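Local atomic coordinates of 3-hydroxyacyl-CoA dehydrogenase (PDB entry 1ZEJ), a protein that probably catalyses NAD+-dependent oxidation of a hydroxyl group, as in the 3-hydroxyacyl-CoA dehydrogenase family, possibly acting on L-gulonate. Residues V200-V203 with W204-L208; G209-Y212 with T213-P217; L218-L221 with D222-L226. All blocks are in the same frame, centred on the assembly; numbering follows the deposited sequence.

Interaction 1 of 3, residues V200-V203 with W204-L208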
loop_
_atom_site.group_PDB
_atom_site.type_symbol
_atom_site.label_atom_id
_atom_site.label_comp_id
_atom_site.label_asym_id
_atom_site.label_seq_id
_atom_site.Cartn_x
_atom_site.Cartn_y
_atom_site.Cartn_z
ATOM N N VAL A 200 0.129 -9.152 -9.036
ATOM C CA VAL A 200 0.804 -8.175 -8.208
ATOM C C VAL A 200 -0.204 -7.141 -7.701
ATOM O O VAL A 200 -0.256 -6.820 -6.515
ATOM C CB VAL A 200 1.936 -7.463 -9.002
ATOM C CG1 VAL A 200 2.454 -6.283 -8.235
ATOM C CG2 VAL A 200 3.044 -8.496 -9.379
ATOM N N ASP A 201 -1.044 -6.644 -8.607
ATOM C CA ASP A 201 -2.010 -5.638 -8.238
ATOM C C ASP A 201 -3.141 -6.211 -7.370
ATOM O O ASP A 201 -3.652 -5.517 -6.503
ATOM C CB ASP A 201 -2.555 -4.949 -9.493
ATOM C CG ASP A 201 -1.587 -3.881 -10.057
ATOM O OD1 ASP A 201 -0.705 -3.401 -9.337
ATOM O OD2 ASP A 201 -1.784 -3.461 -11.206
ATOM N N ARG A 202 -3.546 -7.449 -7.623
ATOM C CA ARG A 202 -4.674 -8.028 -6.887
ATOM C C ARG A 202 -4.364 -8.183 -5.399
ATOM O O ARG A 202 -5.275 -8.049 -4.586
ATOM C CB ARG A 202 -5.115 -9.348 -7.517
ATOM C CG ARG A 202 -5.933 -9.077 -8.796
ATOM C CD ARG A 202 -6.184 -10.264 -9.648
ATOM N NE ARG A 202 -7.157 -11.165 -9.083
ATOM C CZ ARG A 202 -6.854 -12.324 -8.528
ATOM N NH1 ARG A 202 -5.591 -12.723 -8.496
ATOM N NH2 ARG A 202 -7.821 -13.104 -8.034
ATOM N N VAL A 203 -3.113 -8.489 -5.036
ATOM C CA VAL A 203 -2.772 -8.586 -3.607
ATOM C C VAL A 203 -2.873 -7.257 -2.856
ATOM O O VAL A 203 -3.056 -7.243 -1.616
ATOM C CB VAL A 203 -1.438 -9.307 -3.323
ATOM C CG1 VAL A 203 -1.485 -10.715 -3.898
ATOM C CG2 VAL A 203 -0.210 -8.585 -3.818
ATOM N N TRP A 204 -2.801 -6.151 -3.605
ATOM C CA TRP A 204 -3.059 -4.837 -3.085
ATOM C C TRP A 204 -4.542 -4.489 -3.138
ATOM O O TRP A 204 -5.127 -4.061 -2.128
ATOM C CB TRP A 204 -2.263 -3.790 -3.863
ATOM C CG TRP A 204 -0.832 -3.806 -3.539
ATOM C CD1 TRP A 204 0.175 -4.452 -4.214
ATOM C CD2 TRP A 204 -0.238 -3.158 -2.439
ATOM N NE1 TRP A 204 1.381 -4.230 -3.581
ATOM C CE2 TRP A 204 1.151 -3.429 -2.488
ATOM C CE3 TRP A 204 -0.742 -2.366 -1.391
ATOM C CZ2 TRP A 204 2.028 -2.920 -1.555
ATOM C CZ3 TRP A 204 0.142 -1.894 -0.443
ATOM C CH2 TRP A 204 1.505 -2.145 -0.544
ATOM N N LYS A 205 -5.156 -4.668 -4.282
ATOM C CA LYS A 205 -6.531 -4.194 -4.458
ATOM C C LYS A 205 -7.503 -4.952 -3.560
ATOM O O LYS A 205 -8.509 -4.388 -3.131
ATOM C CB LYS A 205 -6.966 -4.324 -5.898
ATOM C CG LYS A 205 -6.287 -3.347 -6.855
ATOM C CD LYS A 205 -6.488 -3.743 -8.299
ATOM C CE LYS A 205 -7.704 -3.209 -8.876
ATOM N NZ LYS A 205 -7.620 -3.320 -10.395
ATOM N N HIS A 206 -7.199 -6.214 -3.256
ATOM C CA HIS A 206 -8.107 -7.052 -2.435
ATOM C C HIS A 206 -7.640 -7.316 -1.040
ATOM O O HIS A 206 -8.279 -8.090 -0.337
ATOM C CB HIS A 206 -8.340 -8.376 -3.108
ATOM C CG HIS A 206 -8.916 -8.213 -4.471
ATOM N ND1 HIS A 206 -10.149 -7.632 -4.677
ATOM C CD2 HIS A 206 -8.395 -8.442 -5.696
ATOM C CE1 HIS A 206 -10.385 -7.567 -5.976
ATOM N NE2 HIS A 206 -9.336 -8.049 -6.617
ATOM N N HIS A 207 -6.510 -6.729 -0.660
ATOM C CA HIS A 207 -5.983 -6.918 0.682
ATOM C C HIS A 207 -5.107 -5.794 1.223
ATOM O O HIS A 207 -5.571 -5.038 2.067
ATOM C CB HIS A 207 -5.249 -8.240 0.765
ATOM C CG HIS A 207 -4.766 -8.568 2.142
ATOM N ND1 HIS A 207 -5.629 -8.832 3.183
ATOM C CD2 HIS A 207 -3.519 -8.599 2.664
ATOM C CE1 HIS A 207 -4.926 -9.062 4.272
ATOM N NE2 HIS A 207 -3.645 -8.892 3.991
ATOM N N LEU A 208 -3.856 -5.672 0.763
ATOM C CA LEU A 208 -2.920 -4.791 1.424
ATOM C C LEU A 208 -3.307 -3.350 1.352
ATOM O O LEU A 208 -3.051 -2.587 2.283
ATOM C CB LEU A 208 -1.493 -4.935 0.882
ATOM C CG LEU A 208 -0.578 -5.923 1.600
ATOM C CD1 LEU A 208 0.859 -5.636 1.139
ATOM C CD2 LEU A 208 -0.658 -5.857 3.158
#
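R202 lays the aliphatic root of its side chain against the imidazole of H206, one helical turn further on. Its CB lies in the ring plane, beyond the edge, 3.9 Å from H206 CD2, and the guanidinium plane is turned 64° from the ring. The charged end belongs to other partners: NH1 makes a salt bridge to D199, and NH2 makes one to E166 of the second subunit. Between the same two residues the backbone bond from H206 N to R202 O spans 3.0 Å.

W204 turns back along the helix. With CG anti to its carbonyl carbon (chi1 -74°), the indole brings CD1 to 3.3 Å from V200 O, which sits at the ring edge near its plane. V203 CG2 touches the same carbon more loosely, at 4.2 Å, while CB of L208 rests over one indole face toward the rim.

All of this lies in the early part of helix 197-224, in the C-terminal domain of the family, and the regular i to i+4 pattern gives way here. K205 N still bonds D201 O at 2.8 Å, almost in line with the carbonyl, and the methylenes of K205 run past the same oxygen, CG at 3.4 Å. V203 O, by contrast, accepts from L208 N at 3.0 Å, five residues on and nearly straight (178°), which defines a wider pi-type turn at 204-208. H207, inside that turn, brings its CB to 3.4 Å from V203 O.

The carboxylate of D201 points into the dimer interface, where Y269 and the backbone N atoms of L218 and G219 of the second subunit bind it. On its own chain, W204 also packs on V183 of helix 175-193.

Interaction 2 of 3, residues G209-Y212 with T213-P217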
loop_
_atom_site.group_PDB
_atom_site.type_symbol
_atom_site.label_atom_id
_atom_site.label_comp_id
_atom_site.label_asym_id
_atom_site.label_seq_id
_atom_site.Cartn_x
_atom_site.Cartn_y
_atom_site.Cartn_z
ATOM N N GLY A 209 -3.937 -2.965 0.246
ATOM C CA GLY A 209 -4.337 -1.560 0.092
ATOM C C GLY A 209 -5.404 -1.203 1.124
ATOM O O GLY A 209 -5.444 -0.109 1.639
ATOM N N LEU A 210 -6.294 -2.142 1.392
ATOM C CA LEU A 210 -7.362 -1.946 2.358
ATOM C C LEU A 210 -6.770 -1.772 3.775
ATOM O O LEU A 210 -7.172 -0.900 4.499
ATOM C CB LEU A 210 -8.304 -3.139 2.356
ATOM C CG LEU A 210 -9.428 -3.021 1.282
ATOM C CD1 LEU A 210 -8.921 -3.207 -0.059
ATOM C CD2 LEU A 210 -10.563 -4.044 1.553
ATOM N N LEU A 211 -5.867 -2.663 4.161
ATOM C CA LEU A 211 -5.238 -2.569 5.479
ATOM C C LEU A 211 -4.428 -1.293 5.646
ATOM O O LEU A 211 -4.475 -0.652 6.692
ATOM C CB LEU A 211 -4.320 -3.756 5.734
ATOM C CG LEU A 211 -4.932 -5.170 5.743
ATOM C CD1 LEU A 211 -3.887 -6.144 6.128
ATOM C CD2 LEU A 211 -6.056 -5.153 6.756
ATOM N N TYR A 212 -3.662 -0.933 4.626
ATOM C CA TYR A 212 -2.811 0.229 4.717
ATOM C C TYR A 212 -3.644 1.519 4.638
ATOM O O TYR A 212 -3.284 2.525 5.234
ATOM C CB TYR A 212 -1.738 0.210 3.618
ATOM C CG TYR A 212 -0.600 -0.778 3.855
ATOM C CD1 TYR A 212 -0.651 -1.745 4.839
ATOM C CD2 TYR A 212 0.499 -0.781 3.000
ATOM C CE1 TYR A 212 0.403 -2.699 4.986
ATOM C CE2 TYR A 212 1.515 -1.702 3.123
ATOM C CZ TYR A 212 1.485 -2.646 4.099
ATOM O OH TYR A 212 2.572 -3.479 4.187
ATOM N N THR A 213 -4.789 1.472 3.953
ATOM C CA THR A 213 -5.716 2.603 3.941
ATOM C C THR A 213 -6.292 2.885 5.322
ATOM O O THR A 213 -6.291 4.017 5.778
ATOM C CB THR A 213 -6.852 2.383 2.925
ATOM O OG1 THR A 213 -6.299 2.394 1.608
ATOM C CG2 THR A 213 -7.924 3.437 3.033
ATOM N N LEU A 214 -6.735 1.839 6.008
ATOM C CA LEU A 214 -7.461 1.998 7.263
ATOM C C LEU A 214 -6.519 2.103 8.441
ATOM O O LEU A 214 -6.791 2.848 9.392
ATOM C CB LEU A 214 -8.398 0.799 7.447
ATOM C CG LEU A 214 -9.584 0.740 6.493
ATOM C CD1 LEU A 214 -10.344 -0.502 6.870
ATOM C CD2 LEU A 214 -10.503 1.924 6.599
ATOM N N PHE A 215 -5.407 1.369 8.381
ATOM C CA PHE A 215 -4.497 1.297 9.557
ATOM C C PHE A 215 -3.087 1.791 9.340
ATOM O O PHE A 215 -2.395 2.082 10.305
ATOM C CB PHE A 215 -4.476 -0.141 10.122
ATOM C CG PHE A 215 -5.832 -0.729 10.305
ATOM C CD1 PHE A 215 -6.641 -0.328 11.369
ATOM C CD2 PHE A 215 -6.331 -1.649 9.391
ATOM C CE1 PHE A 215 -7.918 -0.838 11.511
ATOM C CE2 PHE A 215 -7.613 -2.176 9.534
ATOM C CZ PHE A 215 -8.397 -1.764 10.593
ATOM N N GLY A 216 -2.664 1.915 8.084
ATOM C CA GLY A 216 -1.277 2.149 7.738
ATOM C C GLY A 216 -0.471 0.857 7.965
ATOM O O GLY A 216 -0.916 -0.057 8.665
ATOM N N PRO A 217 0.716 0.782 7.386
ATOM C CA PRO A 217 1.561 -0.401 7.607
ATOM C C PRO A 217 2.038 -0.580 9.069
ATOM O O PRO A 217 2.233 -1.701 9.527
ATOM C CB PRO A 217 2.741 -0.153 6.655
ATOM C CG PRO A 217 2.827 1.360 6.492
ATOM C CD PRO A 217 1.366 1.785 6.516
#
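Y212 and P217 meet at about a right angle, the proline ring standing over one face of the phenol. P217 CB lies 3.9 Å from the ring centroid and only 14° off the normal, a CH-pi contact, and P217 CA sits over the same face, 3.7 Å from Y212 CE1. The tyrosine reaches the proline because its CG is anti to the carbonyl carbon (chi1 -75°), with the phenol running alongside the following turn. Its hydroxyl is hydrogen-bonded to N180 ND2 of the second subunit, and W204 of that subunit meets the ring edge-to-face.

T213 folds its hydroxyl back onto its own helix. OG1 bonds G209 O at 2.6 Å while T213 N reaches the same oxygen at 2.9 Å, the two donors arriving from opposite faces of the carbonyl plane. Across the dimer, T213 OG1 also makes a weak hydrogen bond to T213 OG1 of the second subunit.

F215 packs on R279 and R282 of helix 275-290. Its ring carries L214 CB over one face, and its CE2 makes a loose apolar contact with L211 CD2.

Beyond F215 the backbone changes course. G216 N bonds Y212 O at 3.0 Å from above the carbonyl plane, and G216 itself takes a positive phi of 73°, which glycine adopts readily. P217 has no amide hydrogen with which to continue the ladder of bonds. The result is a glycine-proline kink in a long helix of the C-terminal, all-helical dimerisation domain found in this dehydrogenase family.

Interaction 3 of 3, residues L218-L221 with D222-L226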
loop_
_atom_site.group_PDB
_atom_site.type_symbol
_atom_site.label_atom_id
_atom_site.label_comp_id
_atom_site.label_asym_id
_atom_site.label_seq_id
_atom_site.Cartn_x
_atom_site.Cartn_y
_atom_site.Cartn_z
ATOM N N LEU A 218 2.243 0.498 9.792
ATOM C CA LEU A 218 2.705 0.391 11.188
ATOM C C LEU A 218 1.554 0.053 12.136
ATOM O O LEU A 218 1.658 -0.867 12.946
ATOM C CB LEU A 218 3.444 1.664 11.620
ATOM C CG LEU A 218 4.766 1.964 10.859
ATOM C CD1 LEU A 218 5.458 3.179 11.478
ATOM C CD2 LEU A 218 5.724 0.821 10.821
ATOM N N GLY A 219 0.440 0.773 12.019
ATOM C CA GLY A 219 -0.790 0.416 12.739
ATOM C C GLY A 219 -1.204 -1.019 12.469
ATOM O O GLY A 219 -1.513 -1.746 13.412
ATOM N N ASN A 220 -1.136 -1.475 11.211
ATOM C CA ASN A 220 -1.438 -2.881 10.894
ATOM C C ASN A 220 -0.537 -3.884 11.687
ATOM O O ASN A 220 -1.020 -4.886 12.229
ATOM C CB ASN A 220 -1.287 -3.144 9.406
ATOM C CG ASN A 220 -1.698 -4.510 9.024
ATOM O OD1 ASN A 220 -2.824 -4.905 9.321
ATOM N ND2 ASN A 220 -0.772 -5.303 8.398
ATOM N N LEU A 221 0.741 -3.528 11.812
ATOM C CA LEU A 221 1.736 -4.276 12.579
ATOM C C LEU A 221 1.311 -4.498 14.006
ATOM O O LEU A 221 1.445 -5.624 14.513
ATOM C CB LEU A 221 3.122 -3.604 12.473
ATOM C CG LEU A 221 4.384 -4.409 12.760
ATOM C CD1 LEU A 221 4.491 -5.665 11.862
ATOM C CD2 LEU A 221 5.523 -3.468 12.491
ATOM N N ASP A 222 0.709 -3.487 14.643
ATOM C CA ASP A 222 0.212 -3.613 16.022
ATOM C C ASP A 222 -0.818 -4.740 16.184
ATOM O O ASP A 222 -0.871 -5.396 17.204
ATOM C CB ASP A 222 -0.409 -2.290 16.520
ATOM C CG ASP A 222 0.645 -1.277 16.997
ATOM O OD1 ASP A 222 1.779 -1.698 17.327
ATOM O OD2 ASP A 222 0.329 -0.070 17.072
ATOM N N TYR A 223 -1.670 -4.895 15.186
ATOM C CA TYR A 223 -2.679 -5.944 15.155
ATOM C C TYR A 223 -2.070 -7.301 14.838
ATOM O O TYR A 223 -2.502 -8.308 15.394
ATOM C CB TYR A 223 -3.697 -5.631 14.074
ATOM C CG TYR A 223 -4.649 -4.582 14.471
ATOM C CD1 TYR A 223 -5.739 -4.889 15.256
ATOM C CD2 TYR A 223 -4.443 -3.268 14.125
ATOM C CE1 TYR A 223 -6.632 -3.934 15.629
ATOM C CE2 TYR A 223 -5.324 -2.303 14.519
ATOM C CZ TYR A 223 -6.434 -2.687 15.278
ATOM O OH TYR A 223 -7.305 -1.733 15.680
ATOM N N ILE A 224 -1.109 -7.336 13.917
ATOM C CA ILE A 224 -0.309 -8.538 13.657
ATOM C C ILE A 224 0.348 -8.977 14.964
ATOM O O ILE A 224 0.287 -10.154 15.332
ATOM C CB ILE A 224 0.749 -8.300 12.533
ATOM C CG1 ILE A 224 0.076 -8.405 11.155
ATOM C CG2 ILE A 224 1.921 -9.307 12.594
ATOM C CD1 ILE A 224 0.841 -7.698 10.069
ATOM N N GLY A 225 0.950 -8.014 15.678
ATOM C CA GLY A 225 1.712 -8.301 16.879
ATOM C C GLY A 225 3.162 -8.032 16.570
ATOM O O GLY A 225 3.708 -8.578 15.613
ATOM N N LEU A 226 3.768 -7.117 17.329
ATOM C CA LEU A 226 5.151 -6.737 17.095
ATOM C C LEU A 226 6.095 -7.897 17.384
ATOM O O LEU A 226 7.060 -8.060 16.662
ATOM C CB LEU A 226 5.539 -5.524 17.941
ATOM C CG LEU A 226 5.332 -4.152 17.317
ATOM C CD1 LEU A 226 3.951 -3.967 16.733
ATOM C CD2 LEU A 226 5.682 -3.047 18.348
#
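The Y223 ring has two backbone carbonyl oxygens at its edge, G219 O and N220 O, both near its plane; the closer approach is 3.4 Å, from CD2 to G219 O. F215 of the same helix meets this ring with the planes about 55° apart, and Y276 and R279 of helix 275-290 pack against it. The other flat group, the amide of N220, crosses I224 obliquely, with ND2 3.3 Å from the terminal methyl CD1. N220 CG stands anti to the backbone N (chi1 -175°), which swings the amide out beside the helix, and I224 reaches back along the helix with CD1 to meet ND2. The backbone binds the same pair, I224 N reaching N220 O at 3.0 Å.

Helix 197-224 ends here. G225 N gives the last of the bonds across this stretch, 2.7 Å to L221 O, and G225 then leaves helical geometry with a positive phi of 111°, readily taken by glycine. The same residue is the N-cap of helix 226-240, so G225 alone separates the two helices.

Across that corner L226 folds back: its CD1 lies 4.0 Å from L221 CG, the two leucines crossing at about a right angle, and 3.7 Å from L221 O. L221 packs further on W250 of helix 249-256 and on L184 of the second subunit. D222, whose N bonds L218 O at 3.3 Å, turns its buried carboxylate to Y271 OH and to the backbone N atoms of I268 and Y269.

All three contacts are local and follow one another along helix 197-224. Interaction 1 holds a wider turn, interaction 2 a kink, and interaction 3 the end of the helix. Interaction 2 is buried throughout; interactions 1 and 3 each include partly exposed residues. Interactions 1 and 2 join where W204 meets Y212, and interactions 2 and 3 where F215 meets Y223, whereas 1 and 3 do not touch within the chain. They meet instead across the dimer interface, through the D201 carboxylate. Aromatic and hydroxyl groups mark interaction 2, while interactions 1 and 3 each bury an aspartate: D201 is bound to the second subunit, D222 within its own chain.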